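Local structure of TOXN (Bacillus thuringiensis, 4ATO) at residues V69-L82 with K116-V128. The protein is the toxin of a type III toxin-antitoxin system, an endoribonuclease that cuts within A-rich sequences and is held in check by the RNA pseudoknot ToxI. Sequence-based numbering, arbitrary orientation. Where two conformers were deposited one is given.
Sequences VKLFDNDEKRIGVL and KQYLFLKENMDRV. With nucleotides of chain B; nucleotides of chain C.
Phe120 of the helix lays its ring flat against the edge strand 69-72: Leu71 CA sits over one face, 3.9 Å from the ring centroid, a CH-pi contact, with Phe72 N beside it. Asn124 ND2 lies over the opposite face while donating to Phe120 O (2.7 Å), so backbone and amide sandwich the ring. Placing CG anti to its own N (chi1 175°) sends the ring out to this strand. Branched aliphatic side chains pack beside it. Leu71 CD2 packs on Leu121 CG, and Leu82 CD1 meets Leu121 CD2 tip to tip (3.7 Å) and also touches Val128 CG2; Val40, from strand 38-41, touches Leu82 and Leu121.

Gln117 is long enough to reach the second strand, where NE2 donates to Ile79 O (2.7 Å, 163°) from above the carbonyl plane. In the hairpin loop, Asp73 OD1 takes Asp75 N and Lys77 N from opposite faces, the former closing an Asx turn. OD2 forms a salt bridge with the extended Lys116 (NZ 3.1 Å away), whose amine also bonds a modified side chain of another chain.

RNA binds round this packing. Lys70 NZ and Arg78 NH1 share OP1 of U16 of chain C, Arg78 O accepts from N6 of A33 of chain B (3.0 Å), and Lys122 NZ donates to OP1 of U10 of chain B. Apolar packing, a buried amide-to-carbonyl bond and a salt bridge thus join hairpin and helix, both of which grip the antitoxin.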
# COMPACT_ATOMS: atom_id res chain seq x y z
N VAL A 69 16.88 -17.43 -3.45
CA VAL A 69 16.43 -16.12 -3.03
C VAL A 69 17.64 -15.21 -3.07
O VAL A 69 18.62 -15.43 -2.35
CB VAL A 69 15.82 -16.16 -1.61
CG1 VAL A 69 15.45 -14.74 -1.15
CG2 VAL A 69 14.60 -17.10 -1.58
N LYS A 70 17.60 -14.21 -3.93
CA LYS A 70 18.66 -13.24 -4.03
C LYS A 70 18.47 -12.14 -2.98
O LYS A 70 17.38 -11.59 -2.83
CB LYS A 70 18.71 -12.65 -5.44
CG LYS A 70 19.06 -13.69 -6.48
CD LYS A 70 18.90 -13.19 -7.91
CE LYS A 70 19.54 -14.18 -8.89
NZ LYS A 70 19.47 -13.77 -10.33
N LEU A 71 19.50 -11.84 -2.24
CA LEU A 71 19.46 -10.77 -1.26
C LEU A 71 20.05 -9.49 -1.83
O LEU A 71 21.01 -9.53 -2.55
CB LEU A 71 20.24 -11.17 -0.03
CG LEU A 71 19.77 -12.30 0.86
CD1 LEU A 71 20.15 -13.64 0.29
CD2 LEU A 71 20.32 -12.14 2.25
N PHE A 72 19.45 -8.36 -1.50
CA PHE A 72 19.94 -7.06 -1.95
C PHE A 72 20.03 -6.09 -0.77
O PHE A 72 19.20 -6.15 0.14
CB PHE A 72 19.02 -6.47 -3.02
CG PHE A 72 18.91 -7.32 -4.25
CD1 PHE A 72 17.94 -8.30 -4.35
CD2 PHE A 72 19.79 -7.13 -5.31
CE1 PHE A 72 17.85 -9.08 -5.49
CE2 PHE A 72 19.71 -7.90 -6.45
CZ PHE A 72 18.74 -8.89 -6.54
N ASP A 73 21.02 -5.20 -0.80
CA ASP A 73 21.12 -4.18 0.24
C ASP A 73 20.35 -2.93 -0.17
O ASP A 73 19.76 -2.89 -1.25
CB ASP A 73 22.59 -3.90 0.66
CG ASP A 73 23.37 -3.01 -0.33
OD1 ASP A 73 22.82 -2.47 -1.32
OD2 ASP A 73 24.59 -2.84 -0.08
N ASN A 74 20.33 -1.92 0.67
CA ASN A 74 19.56 -0.72 0.41
C ASN A 74 19.96 0.07 -0.80
O ASN A 74 19.19 0.81 -1.32
CB ASN A 74 19.58 0.19 1.61
CG ASN A 74 18.70 -0.31 2.70
OD1 ASN A 74 18.01 -1.29 2.53
ND2 ASN A 74 18.71 0.36 3.82
N ASP A 75 21.18 -0.10 -1.25
CA ASP A 75 21.64 0.57 -2.44
C ASP A 75 21.55 -0.35 -3.63
O ASP A 75 21.97 -0.03 -4.71
CB ASP A 75 23.04 1.10 -2.23
CG ASP A 75 23.09 2.14 -1.15
OD1 ASP A 75 22.40 3.14 -1.27
OD2 ASP A 75 23.79 1.94 -0.17
N GLU A 76 20.97 -1.51 -3.42
CA GLU A 76 20.72 -2.43 -4.49
C GLU A 76 21.88 -3.30 -4.91
O GLU A 76 21.83 -3.88 -5.95
CB GLU A 76 20.28 -1.66 -5.70
CG GLU A 76 18.82 -1.75 -5.94
CD GLU A 76 18.20 -0.41 -5.96
OE1 GLU A 76 18.13 0.18 -4.89
OE2 GLU A 76 17.82 0.05 -7.03
N LYS A 77 22.90 -3.38 -4.10
CA LYS A 77 23.99 -4.28 -4.39
C LYS A 77 23.62 -5.70 -4.03
O LYS A 77 22.86 -5.92 -3.13
CB LYS A 77 25.22 -3.86 -3.64
CG LYS A 77 25.42 -2.38 -3.63
CD LYS A 77 26.76 -2.01 -4.18
CE LYS A 77 27.78 -1.89 -3.07
NZ LYS A 77 28.90 -2.83 -3.29
N ARG A 78 24.16 -6.66 -4.75
CA ARG A 78 23.89 -8.05 -4.45
C ARG A 78 24.69 -8.45 -3.22
O ARG A 78 25.90 -8.24 -3.14
CB ARG A 78 24.25 -8.92 -5.66
CG ARG A 78 23.47 -8.48 -6.91
CD ARG A 78 23.98 -9.14 -8.19
NE ARG A 78 23.31 -8.58 -9.37
CZ ARG A 78 22.16 -9.04 -9.84
NH1 ARG A 78 21.56 -10.07 -9.25
NH2 ARG A 78 21.61 -8.49 -10.91
N ILE A 79 24.00 -9.01 -2.23
CA ILE A 79 24.65 -9.40 -0.99
C ILE A 79 24.31 -10.84 -0.62
O ILE A 79 23.93 -11.12 0.51
CB ILE A 79 24.29 -8.46 0.18
CG1 ILE A 79 22.77 -8.26 0.27
CG2 ILE A 79 24.97 -7.11 0.03
CD1 ILE A 79 22.33 -7.59 1.56
N GLY A 80 24.45 -11.76 -1.57
CA GLY A 80 24.24 -13.17 -1.26
C GLY A 80 23.04 -13.77 -1.95
O GLY A 80 22.13 -13.06 -2.42
N VAL A 81 23.04 -15.09 -2.05
CA VAL A 81 21.91 -15.81 -2.63
C VAL A 81 21.66 -17.01 -1.73
O VAL A 81 22.60 -17.75 -1.39
CB VAL A 81 22.24 -16.30 -4.08
CG1 VAL A 81 21.05 -17.04 -4.67
CG2 VAL A 81 22.61 -15.13 -4.97
N LEU A 82 20.42 -17.21 -1.32
CA LEU A 82 20.11 -18.40 -0.53
C LEU A 82 19.85 -19.53 -1.50
O LEU A 82 19.00 -19.38 -2.39
CB LEU A 82 18.88 -18.21 0.33
CG LEU A 82 19.03 -17.51 1.68
CD1 LEU A 82 17.65 -17.12 2.20
CD2 LEU A 82 19.74 -18.42 2.65
N LYS A 116 23.22 -6.41 7.16
CA LYS A 116 22.46 -6.06 5.96
C LYS A 116 21.66 -7.26 5.47
O LYS A 116 20.50 -7.14 5.08
CB LYS A 116 23.38 -5.57 4.85
CG LYS A 116 23.95 -4.17 5.07
CD LYS A 116 24.67 -3.72 3.83
CE LYS A 116 25.18 -2.30 3.95
NZ LYS A 116 25.74 -1.89 2.62
N GLN A 117 22.29 -8.43 5.51
CA GLN A 117 21.64 -9.64 5.06
C GLN A 117 20.47 -9.96 5.98
O GLN A 117 19.41 -10.37 5.51
CB GLN A 117 22.64 -10.80 5.02
CG GLN A 117 23.65 -10.68 3.87
CD GLN A 117 24.67 -11.80 3.87
OE1 GLN A 117 25.22 -12.16 4.92
NE2 GLN A 117 24.92 -12.38 2.70
N TYR A 118 20.66 -9.74 7.28
CA TYR A 118 19.58 -9.95 8.23
C TYR A 118 18.42 -8.99 7.96
O TYR A 118 17.27 -9.40 7.94
CB TYR A 118 20.03 -9.83 9.69
CG TYR A 118 18.85 -9.94 10.63
CD1 TYR A 118 18.23 -11.18 10.85
CD2 TYR A 118 18.30 -8.82 11.24
CE1 TYR A 118 17.13 -11.30 11.69
CE2 TYR A 118 17.19 -8.93 12.08
CZ TYR A 118 16.62 -10.18 12.30
OH TYR A 118 15.52 -10.32 13.12
N LEU A 119 18.72 -7.71 7.76
CA LEU A 119 17.65 -6.74 7.54
C LEU A 119 16.87 -7.06 6.27
O LEU A 119 15.65 -6.94 6.27
CB LEU A 119 18.18 -5.31 7.53
CG LEU A 119 18.80 -4.78 8.83
CD1 LEU A 119 19.20 -3.32 8.67
CD2 LEU A 119 17.86 -4.93 10.00
N PHE A 120 17.55 -7.50 5.22
CA PHE A 120 16.83 -7.90 4.01
C PHE A 120 15.94 -9.12 4.28
O PHE A 120 14.79 -9.16 3.84
CB PHE A 120 17.78 -8.23 2.85
CG PHE A 120 17.07 -8.76 1.62
CD1 PHE A 120 16.82 -10.12 1.47
CD2 PHE A 120 16.60 -7.88 0.64
CE1 PHE A 120 16.13 -10.60 0.35
CE2 PHE A 120 15.92 -8.35 -0.48
CZ PHE A 120 15.68 -9.72 -0.63
N LEU A 121 16.48 -10.11 4.98
CA LEU A 121 15.78 -11.39 5.13
C LEU A 121 14.54 -11.26 5.99
O LEU A 121 13.55 -11.92 5.73
CB LEU A 121 16.70 -12.49 5.66
CG LEU A 121 17.54 -13.14 4.56
CD1 LEU A 121 18.52 -14.13 5.16
CD2 LEU A 121 16.66 -13.83 3.51
N LYS A 122 14.59 -10.41 7.01
CA LYS A 122 13.42 -10.29 7.87
C LYS A 122 12.22 -9.71 7.11
O LYS A 122 11.10 -9.85 7.54
CB LYS A 122 13.72 -9.52 9.16
CG LYS A 122 13.77 -8.03 9.04
CD LYS A 122 14.23 -7.37 10.35
CE LYS A 122 13.12 -7.28 11.38
NZ LYS A 122 13.47 -6.28 12.46
N GLU A 123 12.47 -9.07 5.97
CA GLU A 123 11.37 -8.56 5.15
C GLU A 123 10.95 -9.58 4.09
O GLU A 123 9.90 -9.43 3.46
CB GLU A 123 11.75 -7.23 4.49
CG GLU A 123 12.06 -6.11 5.48
CD GLU A 123 10.94 -5.90 6.51
OE1 GLU A 123 9.77 -5.78 6.10
OE2 GLU A 123 11.25 -5.87 7.72
N ASN A 124 11.76 -10.62 3.90
CA ASN A 124 11.56 -11.54 2.78
C ASN A 124 11.43 -12.99 3.20
O ASN A 124 11.48 -13.90 2.37
CB ASN A 124 12.71 -11.40 1.77
CG ASN A 124 12.66 -10.09 1.02
OD1 ASN A 124 12.03 -9.99 -0.03
ND2 ASN A 124 13.33 -9.06 1.57
N MET A 125 11.24 -13.22 4.50
CA MET A 125 11.19 -14.59 4.96
C MET A 125 9.97 -15.37 4.44
O MET A 125 10.02 -16.60 4.35
CB MET A 125 11.29 -14.65 6.48
CG MET A 125 11.94 -15.91 6.96
SD MET A 125 13.61 -16.09 6.30
CE MET A 125 13.85 -17.83 6.63
N ASP A 126 8.88 -14.69 4.11
CA ASP A 126 7.71 -15.34 3.52
C ASP A 126 8.08 -16.06 2.23
O ASP A 126 7.59 -17.15 1.94
CB ASP A 126 6.60 -14.31 3.25
CG ASP A 126 7.07 -13.13 2.40
OD1 ASP A 126 8.17 -12.60 2.67
OD2 ASP A 126 6.35 -12.73 1.47
N ARG A 127 8.95 -15.43 1.45
CA ARG A 127 9.37 -15.98 0.16
C ARG A 127 10.28 -17.19 0.33
O ARG A 127 10.13 -18.18 -0.38
CB ARG A 127 10.03 -14.90 -0.68
CG ARG A 127 9.06 -13.78 -1.05
CD ARG A 127 9.80 -12.55 -1.54
NE ARG A 127 9.29 -12.10 -2.83
CZ ARG A 127 8.49 -11.06 -3.02
NH1 ARG A 127 8.09 -10.33 -1.98
NH2 ARG A 127 8.08 -10.75 -4.24
N VAL A 128 11.23 -17.11 1.25
CA VAL A 128 12.07 -18.26 1.57
C VAL A 128 11.19 -19.44 1.95
O VAL A 128 11.27 -20.52 1.36
CB VAL A 128 13.01 -17.95 2.75
CG1 VAL A 128 13.82 -19.19 3.12
CG2 VAL A 128 13.94 -16.79 2.41
P U B 10 14.81 -7.89 15.68
OP1 U B 10 14.56 -8.42 14.32
OP2 U B 10 14.10 -8.50 16.83
O5' U B 10 16.37 -7.86 15.98
C5' U B 10 17.12 -9.06 16.03
C4' U B 10 18.50 -8.83 16.60
O4' U B 10 19.21 -10.10 16.61
C3' U B 10 19.37 -7.86 15.82
O3' U B 10 20.29 -7.22 16.72
C2' U B 10 20.15 -8.79 14.90
O2' U B 10 21.35 -8.25 14.41
C1' U B 10 20.39 -9.98 15.82
N1 U B 10 20.58 -11.26 15.12
C2 U B 10 21.78 -11.93 15.34
O2 U B 10 22.65 -11.50 16.06
N3 U B 10 21.91 -13.13 14.70
C4 U B 10 20.98 -13.71 13.85
O4 U B 10 21.26 -14.79 13.33
C5 U B 10 19.77 -12.96 13.68
C6 U B 10 19.60 -11.79 14.31
P A B 33 35.45 -9.93 1.66
OP1 A B 33 36.85 -10.22 2.04
OP2 A B 33 35.17 -9.37 0.32
O5' A B 33 34.55 -11.20 1.91
C5' A B 33 34.17 -11.59 3.22
C4' A B 33 33.27 -12.80 3.17
O4' A B 33 31.95 -12.38 2.73
C3' A B 33 33.72 -13.86 2.19
O3' A B 33 33.30 -15.13 2.66
C2' A B 33 32.95 -13.51 0.92
O2' A B 33 32.71 -14.61 0.05
C1' A B 33 31.65 -12.94 1.46
N9 A B 33 31.10 -11.88 0.62
C8 A B 33 31.83 -10.86 0.04
N7 A B 33 31.11 -10.04 -0.68
C5 A B 33 29.83 -10.56 -0.57
C6 A B 33 28.60 -10.14 -1.12
N6 A B 33 28.46 -9.07 -1.90
N1 A B 33 27.51 -10.88 -0.82
C2 A B 33 27.64 -11.95 -0.03
N3 A B 33 28.74 -12.44 0.54
C4 A B 33 29.81 -11.70 0.21
P U C 16 18.49 -10.56 -12.04
OP1 U C 16 19.44 -11.13 -11.04
OP2 U C 16 18.03 -11.43 -13.15
O5' U C 16 17.23 -9.94 -11.29
C5' U C 16 17.40 -9.11 -10.15
C4' U C 16 16.09 -8.56 -9.66
O4' U C 16 15.45 -7.77 -10.70
C3' U C 16 15.03 -9.59 -9.30
O3' U C 16 15.25 -10.23 -8.06
C2' U C 16 13.75 -8.77 -9.38
O2' U C 16 13.62 -7.93 -8.24
C1' U C 16 14.04 -7.89 -10.60
N1 U C 16 13.51 -8.51 -11.83
C2 U C 16 12.15 -8.40 -12.03
O2 U C 16 11.41 -7.79 -11.27
N3 U C 16 11.67 -9.03 -13.15
C4 U C 16 12.41 -9.76 -14.06
O4 U C 16 11.84 -10.28 -15.02
C5 U C 16 13.81 -9.86 -13.77
C6 U C 16 14.30 -9.25 -12.69
O HOH W 1 23.45 -0.37 1.85